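Local coordinates for penicillin-binding protein PbpB (Mycobacterium tuberculosis, PDB 6KGU), which takes part in building the mycobacterial cell wall, cross-linking peptidoglycan through its penicillin-sensitive transpeptidase domain, the target of beta-lactam antibiotics, at residues D23-R28 against T196-I201; L29-E34 against Q127-S132; A135-G140 against L149-S154; N238-D243 against G252-G257. All coordinates share one frame; numbering follows the deposited sequence.

Contact 1: D23-R28 against T196-I201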
loop_
_atom_site.group_PDB
_atom_site.type_symbol
_atom_site.label_atom_id
_atom_site.label_comp_id
_atom_site.label_asym_id
_atom_site.label_seq_id
_atom_site.Cartn_x
_atom_site.Cartn_y
_atom_site.Cartn_z
ATOM N N ASP A 23 17.929 -7.763 6.218
ATOM C CA ASP A 23 16.515 -8.077 6.079
ATOM C C ASP A 23 16.108 -9.063 7.180
ATOM O O ASP A 23 16.915 -9.426 8.038
ATOM C CB ASP A 23 16.208 -8.579 4.661
ATOM C CG ASP A 23 16.501 -10.091 4.453
ATOM O OD1 ASP A 23 17.180 -10.731 5.279
ATOM O OD2 ASP A 23 16.045 -10.636 3.415
ATOM N N ARG A 24 14.839 -9.496 7.168
ATOM C CA ARG A 24 14.317 -10.319 8.256
ATOM C C ARG A 24 15.076 -11.636 8.414
ATOM O O ARG A 24 15.065 -12.227 9.501
ATOM C CB ARG A 24 12.820 -10.583 8.046
ATOM C CG ARG A 24 12.467 -11.566 6.925
ATOM C CD ARG A 24 10.940 -11.625 6.669
ATOM N NE ARG A 24 10.170 -12.119 7.823
ATOM C CZ ARG A 24 9.353 -11.389 8.578
ATOM N NH1 ARG A 24 9.163 -10.103 8.332
ATOM N NH2 ARG A 24 8.709 -11.954 9.589
ATOM N N ASN A 25 15.748 -12.097 7.364
ATOM C CA ASN A 25 16.522 -13.328 7.405
ATOM C C ASN A 25 18.019 -13.070 7.483
ATOM O O ASN A 25 18.809 -13.963 7.177
ATOM C CB ASN A 25 16.182 -14.185 6.188
ATOM C CG ASN A 25 14.694 -14.452 6.071
ATOM O OD1 ASN A 25 14.049 -14.845 7.047
ATOM N ND2 ASN A 25 14.144 -14.248 4.881
ATOM N N ASN A 26 18.413 -11.858 7.872
ATOM C CA ASN A 26 19.801 -11.441 8.046
ATOM C C ASN A 26 20.579 -11.362 6.742
ATOM O O ASN A 26 21.802 -11.291 6.761
ATOM C CB ASN A 26 20.533 -12.341 9.048
ATOM C CG ASN A 26 20.392 -11.838 10.456
ATOM O OD1 ASN A 26 19.354 -12.022 11.097
ATOM N ND2 ASN A 26 21.431 -11.166 10.946
ATOM N N ASP A 27 19.905 -11.336 5.603
ATOM C CA ASP A 27 20.586 -11.027 4.352
ATOM C C ASP A 27 20.969 -9.553 4.329
ATOM O O ASP A 27 20.122 -8.679 4.537
ATOM C CB ASP A 27 19.685 -11.365 3.168
ATOM C CG ASP A 27 20.419 -11.326 1.855
ATOM O OD1 ASP A 27 21.540 -11.876 1.788
ATOM O OD2 ASP A 27 19.886 -10.724 0.892
ATOM N N ARG A 28 22.246 -9.268 4.088
ATOM C CA ARG A 28 22.742 -7.910 4.273
ATOM C C ARG A 28 22.247 -6.985 3.169
ATOM O O ARG A 28 22.290 -7.329 1.985
ATOM C CB ARG A 28 24.267 -7.905 4.322
ATOM C CG ARG A 28 24.836 -8.627 5.547
ATOM C CD ARG A 28 26.360 -8.637 5.527
ATOM N NE ARG A 28 26.889 -9.318 4.346
ATOM C CZ ARG A 28 28.179 -9.375 4.031
ATOM N NH1 ARG A 28 29.086 -8.779 4.808
ATOM N NH2 ARG A 28 28.564 -10.026 2.938
ATOM N N THR A 196 11.815 -5.776 8.550
ATOM C CA THR A 196 10.789 -6.759 8.215
ATOM C C THR A 196 10.860 -7.215 6.760
ATOM O O THR A 196 10.210 -8.210 6.415
ATOM C CB THR A 196 9.397 -6.182 8.501
ATOM O OG1 THR A 196 9.223 -4.966 7.758
ATOM C CG2 THR A 196 9.229 -5.879 9.985
ATOM N N LEU A 197 11.598 -6.491 5.906
ATOM C CA LEU A 197 11.703 -6.835 4.492
ATOM C C LEU A 197 12.203 -8.260 4.295
ATOM O O LEU A 197 13.046 -8.758 5.046
ATOM C CB LEU A 197 12.660 -5.885 3.753
ATOM C CG LEU A 197 12.302 -4.397 3.647
ATOM C CD1 LEU A 197 13.361 -3.643 2.818
ATOM C CD2 LEU A 197 10.890 -4.180 3.055
ATOM N N ASP A 198 11.682 -8.902 3.262
ATOM C CA ASP A 198 12.212 -10.151 2.739
ATOM C C ASP A 198 12.853 -9.812 1.401
ATOM O O ASP A 198 12.151 -9.463 0.448
ATOM C CB ASP A 198 11.095 -11.186 2.605
ATOM C CG ASP A 198 11.576 -12.514 2.048
ATOM O OD1 ASP A 198 12.357 -12.523 1.084
ATOM O OD2 ASP A 198 11.148 -13.554 2.576
ATOM N N ASN A 199 14.183 -9.937 1.328
ATOM C CA ASN A 199 14.916 -9.484 0.149
ATOM C C ASN A 199 14.473 -10.207 -1.112
ATOM O O ASN A 199 14.477 -9.607 -2.186
ATOM C CB ASN A 199 16.421 -9.648 0.361
ATOM C CG ASN A 199 17.014 -8.517 1.202
ATOM O OD1 ASN A 199 16.306 -7.579 1.587
ATOM N ND2 ASN A 199 18.308 -8.599 1.486
ATOM N N ASP A 200 14.073 -11.478 -1.009
ATOM C CA ASP A 200 13.587 -12.192 -2.184
ATOM C C ASP A 200 12.274 -11.594 -2.674
ATOM O O ASP A 200 12.098 -11.343 -3.870
ATOM C CB ASP A 200 13.402 -13.680 -1.872
ATOM C CG ASP A 200 14.690 -14.355 -1.411
ATOM O OD1 ASP A 200 15.790 -13.941 -1.856
ATOM O OD2 ASP A 200 14.593 -15.311 -0.614
ATOM N N ILE A 201 11.334 -11.373 -1.764
ATOM C CA ILE A 201 10.083 -10.735 -2.151
ATOM C C ILE A 201 10.349 -9.320 -2.659
ATOM O O ILE A 201 9.871 -8.930 -3.732
ATOM C CB ILE A 201 9.086 -10.764 -0.980
ATOM C CG1 ILE A 201 8.787 -12.228 -0.617
ATOM C CG2 ILE A 201 7.831 -9.977 -1.344
ATOM C CD1 ILE A 201 7.939 -12.441 0.650
#

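Contact 2: L29-E34 against Q127-S132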
loop_
_atom_site.group_PDB
_atom_site.type_symbol
_atom_site.label_atom_id
_atom_site.label_comp_id
_atom_site.label_asym_id
_atom_site.label_seq_id
_atom_site.Cartn_x
_atom_site.Cartn_y
_atom_site.Cartn_z
ATOM N N LEU A 29 21.769 -5.811 3.567
ATOM C CA LEU A 29 21.486 -4.707 2.659
ATOM C C LEU A 29 22.573 -3.644 2.692
ATOM O O LEU A 29 22.917 -3.078 1.653
ATOM C CB LEU A 29 20.131 -4.074 3.008
ATOM C CG LEU A 29 18.930 -4.980 2.723
ATOM C CD1 LEU A 29 17.677 -4.538 3.495
ATOM C CD2 LEU A 29 18.658 -5.037 1.215
ATOM N N ALA A 30 23.128 -3.360 3.866
ATOM C CA ALA A 30 24.189 -2.376 3.961
ATOM C C ALA A 30 25.121 -2.813 5.079
ATOM O O ALA A 30 24.656 -3.183 6.158
ATOM C CB ALA A 30 23.630 -0.972 4.230
ATOM N N PHE A 31 26.423 -2.772 4.819
ATOM C CA PHE A 31 27.408 -3.109 5.837
ATOM C C PHE A 31 28.709 -2.398 5.502
ATOM O O PHE A 31 28.927 -1.956 4.368
ATOM C CB PHE A 31 27.615 -4.626 5.946
ATOM C CG PHE A 31 28.269 -5.243 4.746
ATOM C CD1 PHE A 31 29.657 -5.315 4.652
ATOM C CD2 PHE A 31 27.504 -5.778 3.721
ATOM C CE1 PHE A 31 30.265 -5.885 3.548
ATOM C CE2 PHE A 31 28.105 -6.351 2.610
ATOM C CZ PHE A 31 29.487 -6.410 2.524
ATOM N N THR A 32 29.580 -2.295 6.503
ATOM C CA THR A 32 30.803 -1.512 6.393
ATOM C C THR A 32 32.022 -2.426 6.332
ATOM O O THR A 32 32.072 -3.456 7.007
ATOM C CB THR A 32 30.903 -0.536 7.564
ATOM O OG1 THR A 32 29.884 0.465 7.426
ATOM C CG2 THR A 32 32.277 0.135 7.628
ATOM N N ILE A 33 32.987 -2.068 5.489
ATOM C CA ILE A 33 34.296 -2.716 5.475
ATOM C C ILE A 33 35.361 -1.663 5.757
ATOM O O ILE A 33 35.232 -0.493 5.388
ATOM C CB ILE A 33 34.606 -3.445 4.147
ATOM C CG1 ILE A 33 34.999 -2.424 3.062
ATOM C CG2 ILE A 33 33.437 -4.294 3.720
ATOM C CD1 ILE A 33 35.094 -2.992 1.632
ATOM N N GLU A 34 36.427 -2.095 6.419
ATOM C CA GLU A 34 37.543 -1.203 6.699
ATOM C C GLU A 34 38.458 -1.111 5.490
ATOM O O GLU A 34 38.791 -2.120 4.866
ATOM C CB GLU A 34 38.336 -1.694 7.907
ATOM C CG GLU A 34 37.894 -1.091 9.216
ATOM C CD GLU A 34 38.922 -1.299 10.313
ATOM O OE1 GLU A 34 40.139 -1.170 10.031
ATOM O OE2 GLU A 34 38.510 -1.580 11.458
ATOM N N GLN A 127 29.046 -0.673 2.068
ATOM C CA GLN A 127 28.778 -1.605 0.979
ATOM C C GLN A 127 27.278 -1.808 0.832
ATOM O O GLN A 127 26.588 -2.038 1.827
ATOM C CB GLN A 127 29.444 -2.959 1.244
ATOM C CG GLN A 127 30.928 -2.857 1.515
ATOM C CD GLN A 127 31.681 -2.344 0.316
ATOM O OE1 GLN A 127 32.245 -1.260 0.342
ATOM N NE2 GLN A 127 31.680 -3.117 -0.750
ATOM N N TYR A 128 26.789 -1.763 -0.413
ATOM C CA TYR A 128 25.387 -2.016 -0.742
ATOM C C TYR A 128 25.394 -3.151 -1.752
ATOM O O TYR A 128 25.334 -2.914 -2.964
ATOM C CB TYR A 128 24.684 -0.768 -1.293
ATOM C CG TYR A 128 24.649 0.359 -0.289
ATOM C CD1 TYR A 128 23.680 0.392 0.711
ATOM C CD2 TYR A 128 25.612 1.368 -0.312
ATOM C CE1 TYR A 128 23.664 1.410 1.658
ATOM C CE2 TYR A 128 25.609 2.386 0.630
ATOM C CZ TYR A 128 24.631 2.402 1.611
ATOM O OH TYR A 128 24.609 3.413 2.545
ATOM N N PRO A 129 25.511 -4.397 -1.291
ATOM C CA PRO A 129 25.687 -5.508 -2.235
ATOM C C PRO A 129 24.523 -5.669 -3.197
ATOM O O PRO A 129 24.726 -6.200 -4.293
ATOM C CB PRO A 129 25.839 -6.730 -1.317
ATOM C CG PRO A 129 25.144 -6.325 -0.043
ATOM C CD PRO A 129 25.448 -4.856 0.108
ATOM N N GLY A 130 23.325 -5.208 -2.842
ATOM C CA GLY A 130 22.197 -5.257 -3.753
ATOM C C GLY A 130 22.006 -4.025 -4.607
ATOM O O GLY A 130 21.031 -3.951 -5.360
ATOM N N GLY A 131 22.905 -3.054 -4.529
ATOM C CA GLY A 131 22.772 -1.873 -5.360
ATOM C C GLY A 131 21.501 -1.126 -5.006
ATOM O O GLY A 131 21.301 -0.699 -3.868
ATOM N N SER A 132 20.606 -0.981 -5.984
ATOM C CA SER A 132 19.366 -0.249 -5.768
ATOM C C SER A 132 18.353 -1.014 -4.914
ATOM O O SER A 132 17.319 -0.436 -4.556
ATOM C CB SER A 132 18.732 0.110 -7.122
ATOM O OG SER A 132 18.208 -1.050 -7.737
HETATM O O HOH W 1 22.255 -3.880 -0.762
#

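Contact 3: A135-G140 against L149-S154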
loop_
_atom_site.group_PDB
_atom_site.type_symbol
_atom_site.label_atom_id
_atom_site.label_comp_id
_atom_site.label_asym_id
_atom_site.label_seq_id
_atom_site.Cartn_x
_atom_site.Cartn_y
_atom_site.Cartn_z
ATOM N N ALA A 135 16.605 0.467 -1.933
ATOM C CA ALA A 135 17.306 1.707 -1.612
ATOM C C ALA A 135 16.351 2.817 -1.219
ATOM O O ALA A 135 16.765 3.754 -0.530
ATOM C CB ALA A 135 18.163 2.177 -2.791
ATOM N N ASN A 136 15.088 2.740 -1.648
ATOM C CA ASN A 136 14.094 3.720 -1.197
ATOM C C ASN A 136 13.950 3.709 0.322
ATOM O O ASN A 136 13.664 4.751 0.934
ATOM C CB ASN A 136 12.739 3.423 -1.860
ATOM C CG ASN A 136 12.348 1.950 -1.762
ATOM O OD1 ASN A 136 13.118 1.051 -2.137
ATOM N ND2 ASN A 136 11.157 1.698 -1.232
ATOM N N VAL A 137 14.123 2.539 0.931
ATOM C CA VAL A 137 14.034 2.359 2.379
ATOM C C VAL A 137 15.392 2.564 3.043
ATOM O O VAL A 137 15.523 3.356 3.982
ATOM C CB VAL A 137 13.448 0.958 2.678
ATOM C CG1 VAL A 137 13.706 0.541 4.119
ATOM C CG2 VAL A 137 11.929 0.921 2.361
ATOM N N VAL A 138 16.416 1.887 2.518
ATOM C CA VAL A 138 17.729 1.848 3.158
ATOM C C VAL A 138 18.383 3.223 3.137
ATOM O O VAL A 138 18.940 3.678 4.144
ATOM C CB VAL A 138 18.626 0.798 2.470
ATOM C CG1 VAL A 138 20.102 0.997 2.845
ATOM C CG2 VAL A 138 18.160 -0.616 2.786
ATOM N N GLY A 139 18.351 3.893 1.983
ATOM C CA GLY A 139 19.009 5.179 1.825
ATOM C C GLY A 139 20.459 5.079 1.381
ATOM O O GLY A 139 20.846 4.114 0.714
ATOM N N GLY A 140 21.273 6.068 1.761
ATOM C CA GLY A 140 22.675 6.117 1.398
ATOM C C GLY A 140 23.523 6.810 2.452
ATOM O O GLY A 140 23.021 7.354 3.441
ATOM N N LEU A 149 20.617 9.827 3.732
ATOM C CA LEU A 149 19.162 9.832 3.625
ATOM C C LEU A 149 18.666 8.418 3.915
ATOM O O LEU A 149 19.455 7.494 4.147
ATOM C CB LEU A 149 18.694 10.350 2.252
ATOM C CG LEU A 149 18.865 9.454 1.016
ATOM C CD1 LEU A 149 18.225 10.099 -0.213
ATOM C CD2 LEU A 149 20.314 9.123 0.729
ATOM N N GLY A 150 17.341 8.258 3.921
ATOM C CA GLY A 150 16.781 6.954 4.211
ATOM C C GLY A 150 17.021 6.539 5.659
ATOM O O GLY A 150 17.313 7.358 6.537
ATOM N N LEU A 151 16.906 5.227 5.895
ATOM C CA LEU A 151 17.138 4.695 7.237
ATOM C C LEU A 151 18.583 4.908 7.697
ATOM O O LEU A 151 18.845 4.946 8.905
ATOM C CB LEU A 151 16.796 3.206 7.291
ATOM C CG LEU A 151 15.313 2.816 7.245
ATOM C CD1 LEU A 151 15.171 1.324 7.412
ATOM C CD2 LEU A 151 14.507 3.551 8.311
ATOM N N GLU A 152 19.536 5.011 6.764
ATOM C CA GLU A 152 20.918 5.304 7.162
ATOM C C GLU A 152 20.978 6.609 7.936
ATOM O O GLU A 152 21.745 6.746 8.898
ATOM C CB GLU A 152 21.833 5.396 5.936
ATOM C CG GLU A 152 22.042 4.109 5.173
ATOM C CD GLU A 152 23.179 3.259 5.730
ATOM O OE1 GLU A 152 23.428 3.285 6.963
ATOM O OE2 GLU A 152 23.824 2.565 4.925
ATOM N N ASP A 153 20.161 7.574 7.530
ATOM C CA ASP A 153 20.095 8.859 8.204
ATOM C C ASP A 153 19.202 8.797 9.437
ATOM O O ASP A 153 19.640 9.130 10.540
ATOM C CB ASP A 153 19.596 9.925 7.229
ATOM C CG ASP A 153 19.488 11.279 7.863
ATOM O OD1 ASP A 153 20.465 11.714 8.498
ATOM O OD2 ASP A 153 18.437 11.917 7.707
ATOM N N SER A 154 17.949 8.355 9.270
ATOM C CA SER A 154 16.973 8.454 10.354
ATOM C C SER A 154 17.322 7.533 11.513
ATOM O O SER A 154 16.958 7.822 12.653
ATOM C CB SER A 154 15.561 8.141 9.846
ATOM O OG SER A 154 15.440 6.774 9.463
#

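Contact 4: N238-D243 against G252-G257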
loop_
_atom_site.group_PDB
_atom_site.type_symbol
_atom_site.label_atom_id
_atom_site.label_comp_id
_atom_site.label_asym_id
_atom_site.label_seq_id
_atom_site.Cartn_x
_atom_site.Cartn_y
_atom_site.Cartn_z
ATOM N N ASN A 238 9.438 1.308 -5.428
ATOM C CA ASN A 238 9.027 2.219 -6.479
ATOM C C ASN A 238 9.925 1.989 -7.681
ATOM O O ASN A 238 10.967 1.337 -7.580
ATOM C CB ASN A 238 9.091 3.679 -6.020
ATOM C CG ASN A 238 10.313 3.953 -5.191
ATOM O OD1 ASN A 238 10.251 3.964 -3.954
ATOM N ND2 ASN A 238 11.453 4.157 -5.864
ATOM N N ASP A 239 9.497 2.511 -8.830
ATOM C CA ASP A 239 10.325 2.449 -10.024
ATOM C C ASP A 239 11.471 3.452 -9.910
ATOM O O ASP A 239 11.447 4.365 -9.076
ATOM C CB ASP A 239 9.490 2.762 -11.265
ATOM C CG ASP A 239 9.102 4.234 -11.343
ATOM O OD1 ASP A 239 8.277 4.688 -10.505
ATOM O OD2 ASP A 239 9.612 4.928 -12.250
ATOM N N ASN A 240 12.481 3.276 -10.767
ATOM C CA ASN A 240 13.515 4.295 -10.971
ATOM C C ASN A 240 14.357 4.525 -9.709
ATOM O O ASN A 240 14.814 5.646 -9.460
ATOM C CB ASN A 240 12.886 5.616 -11.437
ATOM C CG ASN A 240 13.893 6.563 -12.080
ATOM O OD1 ASN A 240 14.885 6.122 -12.664
ATOM N ND2 ASN A 240 13.639 7.872 -11.974
ATOM N N THR A 241 14.550 3.473 -8.902
ATOM C CA THR A 241 15.192 3.612 -7.598
ATOM C C THR A 241 16.685 3.860 -7.756
ATOM O O THR A 241 17.373 3.143 -8.493
ATOM C CB THR A 241 14.982 2.356 -6.756
ATOM O OG1 THR A 241 13.582 2.059 -6.655
ATOM C CG2 THR A 241 15.554 2.557 -5.360
ATOM N N PHE A 242 17.202 4.835 -7.012
ATOM C CA PHE A 242 18.603 5.199 -7.144
ATOM C C PHE A 242 19.520 4.097 -6.609
ATOM O O PHE A 242 19.100 3.144 -5.940
ATOM C CB PHE A 242 18.888 6.504 -6.414
ATOM C CG PHE A 242 19.120 6.346 -4.930
ATOM C CD1 PHE A 242 18.111 5.874 -4.097
ATOM C CD2 PHE A 242 20.332 6.704 -4.368
ATOM C CE1 PHE A 242 18.307 5.754 -2.722
ATOM C CE2 PHE A 242 20.535 6.585 -3.005
ATOM C CZ PHE A 242 19.510 6.111 -2.176
ATOM N N ASP A 243 20.805 4.252 -6.903
ATOM C CA ASP A 243 21.803 3.279 -6.467
ATOM C C ASP A 243 22.721 3.934 -5.447
ATOM O O ASP A 243 23.583 4.743 -5.829
ATOM C CB ASP A 243 22.605 2.767 -7.665
ATOM C CG ASP A 243 23.619 1.705 -7.289
ATOM O OD1 ASP A 243 23.843 1.440 -6.081
ATOM O OD2 ASP A 243 24.212 1.148 -8.223
ATOM N N GLY A 252 20.291 12.780 -10.372
ATOM C CA GLY A 252 19.124 13.647 -10.419
ATOM C C GLY A 252 17.963 13.071 -11.213
ATOM O O GLY A 252 16.812 13.450 -10.976
ATOM N N ASP A 253 18.230 12.155 -12.144
ATOM C CA ASP A 253 17.140 11.546 -12.889
ATOM C C ASP A 253 16.580 10.299 -12.205
ATOM O O ASP A 253 15.718 9.632 -12.774
ATOM C CB ASP A 253 17.579 11.227 -14.319
ATOM C CG ASP A 253 18.653 10.142 -14.394
ATOM O OD1 ASP A 253 19.353 9.887 -13.392
ATOM O OD2 ASP A 253 18.807 9.549 -15.478
ATOM N N LYS A 254 17.010 10.008 -10.983
ATOM C CA LYS A 254 16.579 8.825 -10.252
ATOM C C LYS A 254 15.596 9.219 -9.157
ATOM O O LYS A 254 15.475 10.390 -8.795
ATOM C CB LYS A 254 17.794 8.095 -9.658
ATOM C CG LYS A 254 18.626 7.359 -10.718
ATOM C CD LYS A 254 17.847 6.117 -11.114
ATOM C CE LYS A 254 18.182 5.584 -12.462
ATOM N NZ LYS A 254 17.235 4.445 -12.700
ATOM N N GLN A 255 14.878 8.224 -8.640
ATOM C CA GLN A 255 14.040 8.414 -7.466
ATOM C C GLN A 255 14.876 8.115 -6.229
ATOM O O GLN A 255 15.337 6.980 -6.042
ATOM C CB GLN A 255 12.794 7.525 -7.527
ATOM C CG GLN A 255 11.976 7.496 -6.232
ATOM C CD GLN A 255 11.421 8.862 -5.862
ATOM O OE1 GLN A 255 11.827 9.469 -4.861
ATOM N NE2 GLN A 255 10.487 9.352 -6.671
ATOM N N LEU A 256 15.107 9.150 -5.410
ATOM C CA LEU A 256 15.931 9.059 -4.214
ATOM C C LEU A 256 15.124 8.810 -2.948
ATOM O O LEU A 256 15.715 8.469 -1.920
ATOM C CB LEU A 256 16.745 10.347 -4.022
ATOM C CG LEU A 256 17.462 10.958 -5.236
ATOM C CD1 LEU A 256 18.370 12.112 -4.819
ATOM C CD2 LEU A 256 18.242 9.925 -6.004
ATOM N N GLY A 257 13.805 9.009 -2.986
ATOM C CA GLY A 257 12.987 8.980 -1.788
ATOM C C GLY A 257 12.127 7.735 -1.709
ATOM O O GLY A 257 12.510 6.671 -2.204
HETATM O O HOH W 2 13.958 5.359 -4.214
HETATM O O HOH W 3 16.590 1.960 -11.244
#

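Contact 1: D23-R28 against T196-I201
The Asp23 carboxylate lies against the amide end of Asn199, the two planes turned 44° from each other, and Asp23 CB comes within 3.2 Å of Asn199 OD1. The two carboxylate oxygens do different work. OD2 reaches over the contact and takes the backbone N-H of Asn199 on its anti lone pair, at 2.9 Å from Asn199 N. OD1 serves its own segment: the N-H groups of Asn25 and Asp27 approach it from opposite faces of the carboxylate, the first closing an Asx turn. With CG held between the backbone N and the carbonyl carbon (chi1 83°), the group sits over its own type I turn, Asp23 to Asn26, and these bonds fix its rotation. Asn199 in turn sends ND2 to Asp27 OD2, a nearly straight bond of 2.7 Å. The turn, which links strands 21-22 and 28-36, is thereby tied to the first turn of helix 199-216, whose N-cap is Asp198: its OD1 accepts from Ile201 N and, weakly, from Asp200 N. The helix start would probably help to stabilise the negative charge of Asp23. Further along, Arg24 N donates to Leu197 O at 2.9 Å. The Arg24 chain, bent at chi3, runs past the Leu197 and Thr196 carbonyls until NH1 meets Thr196 O at 2.9 Å, edge-on in the guanidinium plane and on a carbonyl lone pair. NH1 also forms a salt bridge with Glu232, while the hydroxyl of Thr196 has its main partner in the carbonyl oxygen of Val233.

Contact 2: L29-E34 against Q127-S132
Gln127 CB rests over one face of the Phe31 ring, 3.8 Å from its centroid and 15° off the normal, a CH-pi contact displaced toward the rim. Chi1 of Phe31 (68°) puts CG between its backbone N and carbonyl carbon, so that the ring leans across to the neighbouring chain, where CE2 also meets Pro129 CD at 3.9 Å. Beyond it Ile33 crosses Gln127 at about a right angle, CG2 lying 3.6 Å from Gln127 CG. Behind these side chains stands one antiparallel hydrogen-bonded pair: Gln127 N gives to Phe31 O, and Phe31 N gives to Gln127 O at 3.1 Å. The same Gln127 carbonyl receives a CA-H...O contact from Ala30 CA at 3.2 Å. Past this pair direct backbone bonding gives way to a water, which donates to Leu29 O and accepts from Gly130 N, within a type I turn from Tyr128 to Gly131. The Tyr128 ring meets Ala30 obliquely, CE1 lying 3.5 Å from Ala30 CB, and its hydroxyl is hydrogen-bonded to Glu152. Leu29 and Ala30 both face Ile21 in a classic beta bulge, at the point where the chain turns a corner. Arg28 adds a cation-pi contact to the Phe31 ring. The pair thus joins strand 28-36 to strand 122-127 at the border of a mixed sheet, with Leu29 and Tyr128 both packing on Val138 of helix 135-138.

Contact 3: A135-G140 against L149-S154
The carbonyl oxygen of Val138, in the last turn of helix 135-138, takes the backbone N-H of Glu152 at 3.0 Å from Glu152 N. Glu152 CG closes in on the same oxygen at 3.3 Å. One residue earlier, Val137 O accepts from Leu151 N, also at 3.0 Å. Two carbonyls at the end of one short helix are therefore satisfied by N-H groups from the first turn of another, helix 150-154, where such donors would otherwise lack partners within their own helix. Gly139 and Gly150 form this end-to-start junction: their CA atoms approach to 3.7 Å and both have positive phi, the two backbones meeting with no side chain between them. Gly139 CA also points a hydrogen at Leu149 O, 3.3 Å away. Next to the glycines, Gly140 and Leu149 pair as antiparallel neighbours through two weak bonds, and Leu149 folds CD2 back to 3.4 Å from Gly140 N. On the apolar flank Val137 and Leu151 lie side by side, pointing the same way, CG1 to CD1 at 3.7 Å. Glu152 CB lies beside Gly140 O, and the bend at chi2 (-86°) carries the carboxylate on beyond the junction, where OE2 has Tyr128 OH as its partner and a salt bridge to Arg126, and OE1 a salt bridge to Arg18. Those two arginines probably keep it ionised. Strands 140-141 and 147-149 connect the two helices, which pack on strand 28-36, Val138 touching Leu29 and Glu152 touching Ala30.

Contact 4: N238-D243 against G252-G257
From CB, 4.4 Å from Gln255 CB, the Asn240 side chain extends toward the 252-257 loop and divides its amide between two partners. CG lies 3.6 Å from Asp253 O. ND2 donates to Asp253 O at 2.8 Å, with that oxygen close to the amide plane; OD1 accepts from Lys254 NZ at 2.9 Å. With CG anti to the backbone N (chi1 -162°), the amide can span both residues. All this lies in the long connection between strand 233-238 and helix 259-262 of the transpeptidase domain, which folds back on itself at a single bridge, Thr241 with Gln255. Its two backbone bonds run from Gln255 N to Asn240 O and from Phe242 N to Gln255 O. Lys254, bent at chi2, runs alongside Asn240, its CD 3.5 Å from Asn240 O, before NZ arrives at the amide; a water connects NZ onward to Thr241 O. On the other flank, Phe242 and Leu256 cross at about a right angle, CB to CD2 at 3.5 Å, and Ile248 packs on both. Gln255 lays CG against Asn238 ND2, then turns its OE1 back to accept from Gly257 N. That Asn238 nitrogen donates to Asp239 O from above the carbonyl plane. Helix 135-138 packs here through Ala135, which touches Thr241 and Phe242. A second water gives hydrogen bonds to Gln255 O and Gly257 O, both at 2.8 Å, and accepts from Asn238 ND2.

Contacts 2 and 3 are nested within the chain segment that contact 1 closes, and contact 4 follows it. Contacts 1 and 2 share packing, with Asn199 OD1 3.5 Å from Leu29 CD2; contacts 2 and 3 meet where Tyr128 OH lies 3.5 Å from Gly140 CA. Contact 4, in the transpeptidase domain, rests on both contacts 2 and 3: Ser132 CB is 3.3 Å from Phe242 O, and Ala135 O is 3.3 Å from Phe242 CE1. Contact 1 stays about 10 Å from contact 4 by nearest atoms. All four lie away from the aztreonam pocket and Ser269, the probable acyl-ester residue; contacts 2 and 3 belong to the N-terminal dimerisation region, while contact 1 ties that region to the start of helix 199-216.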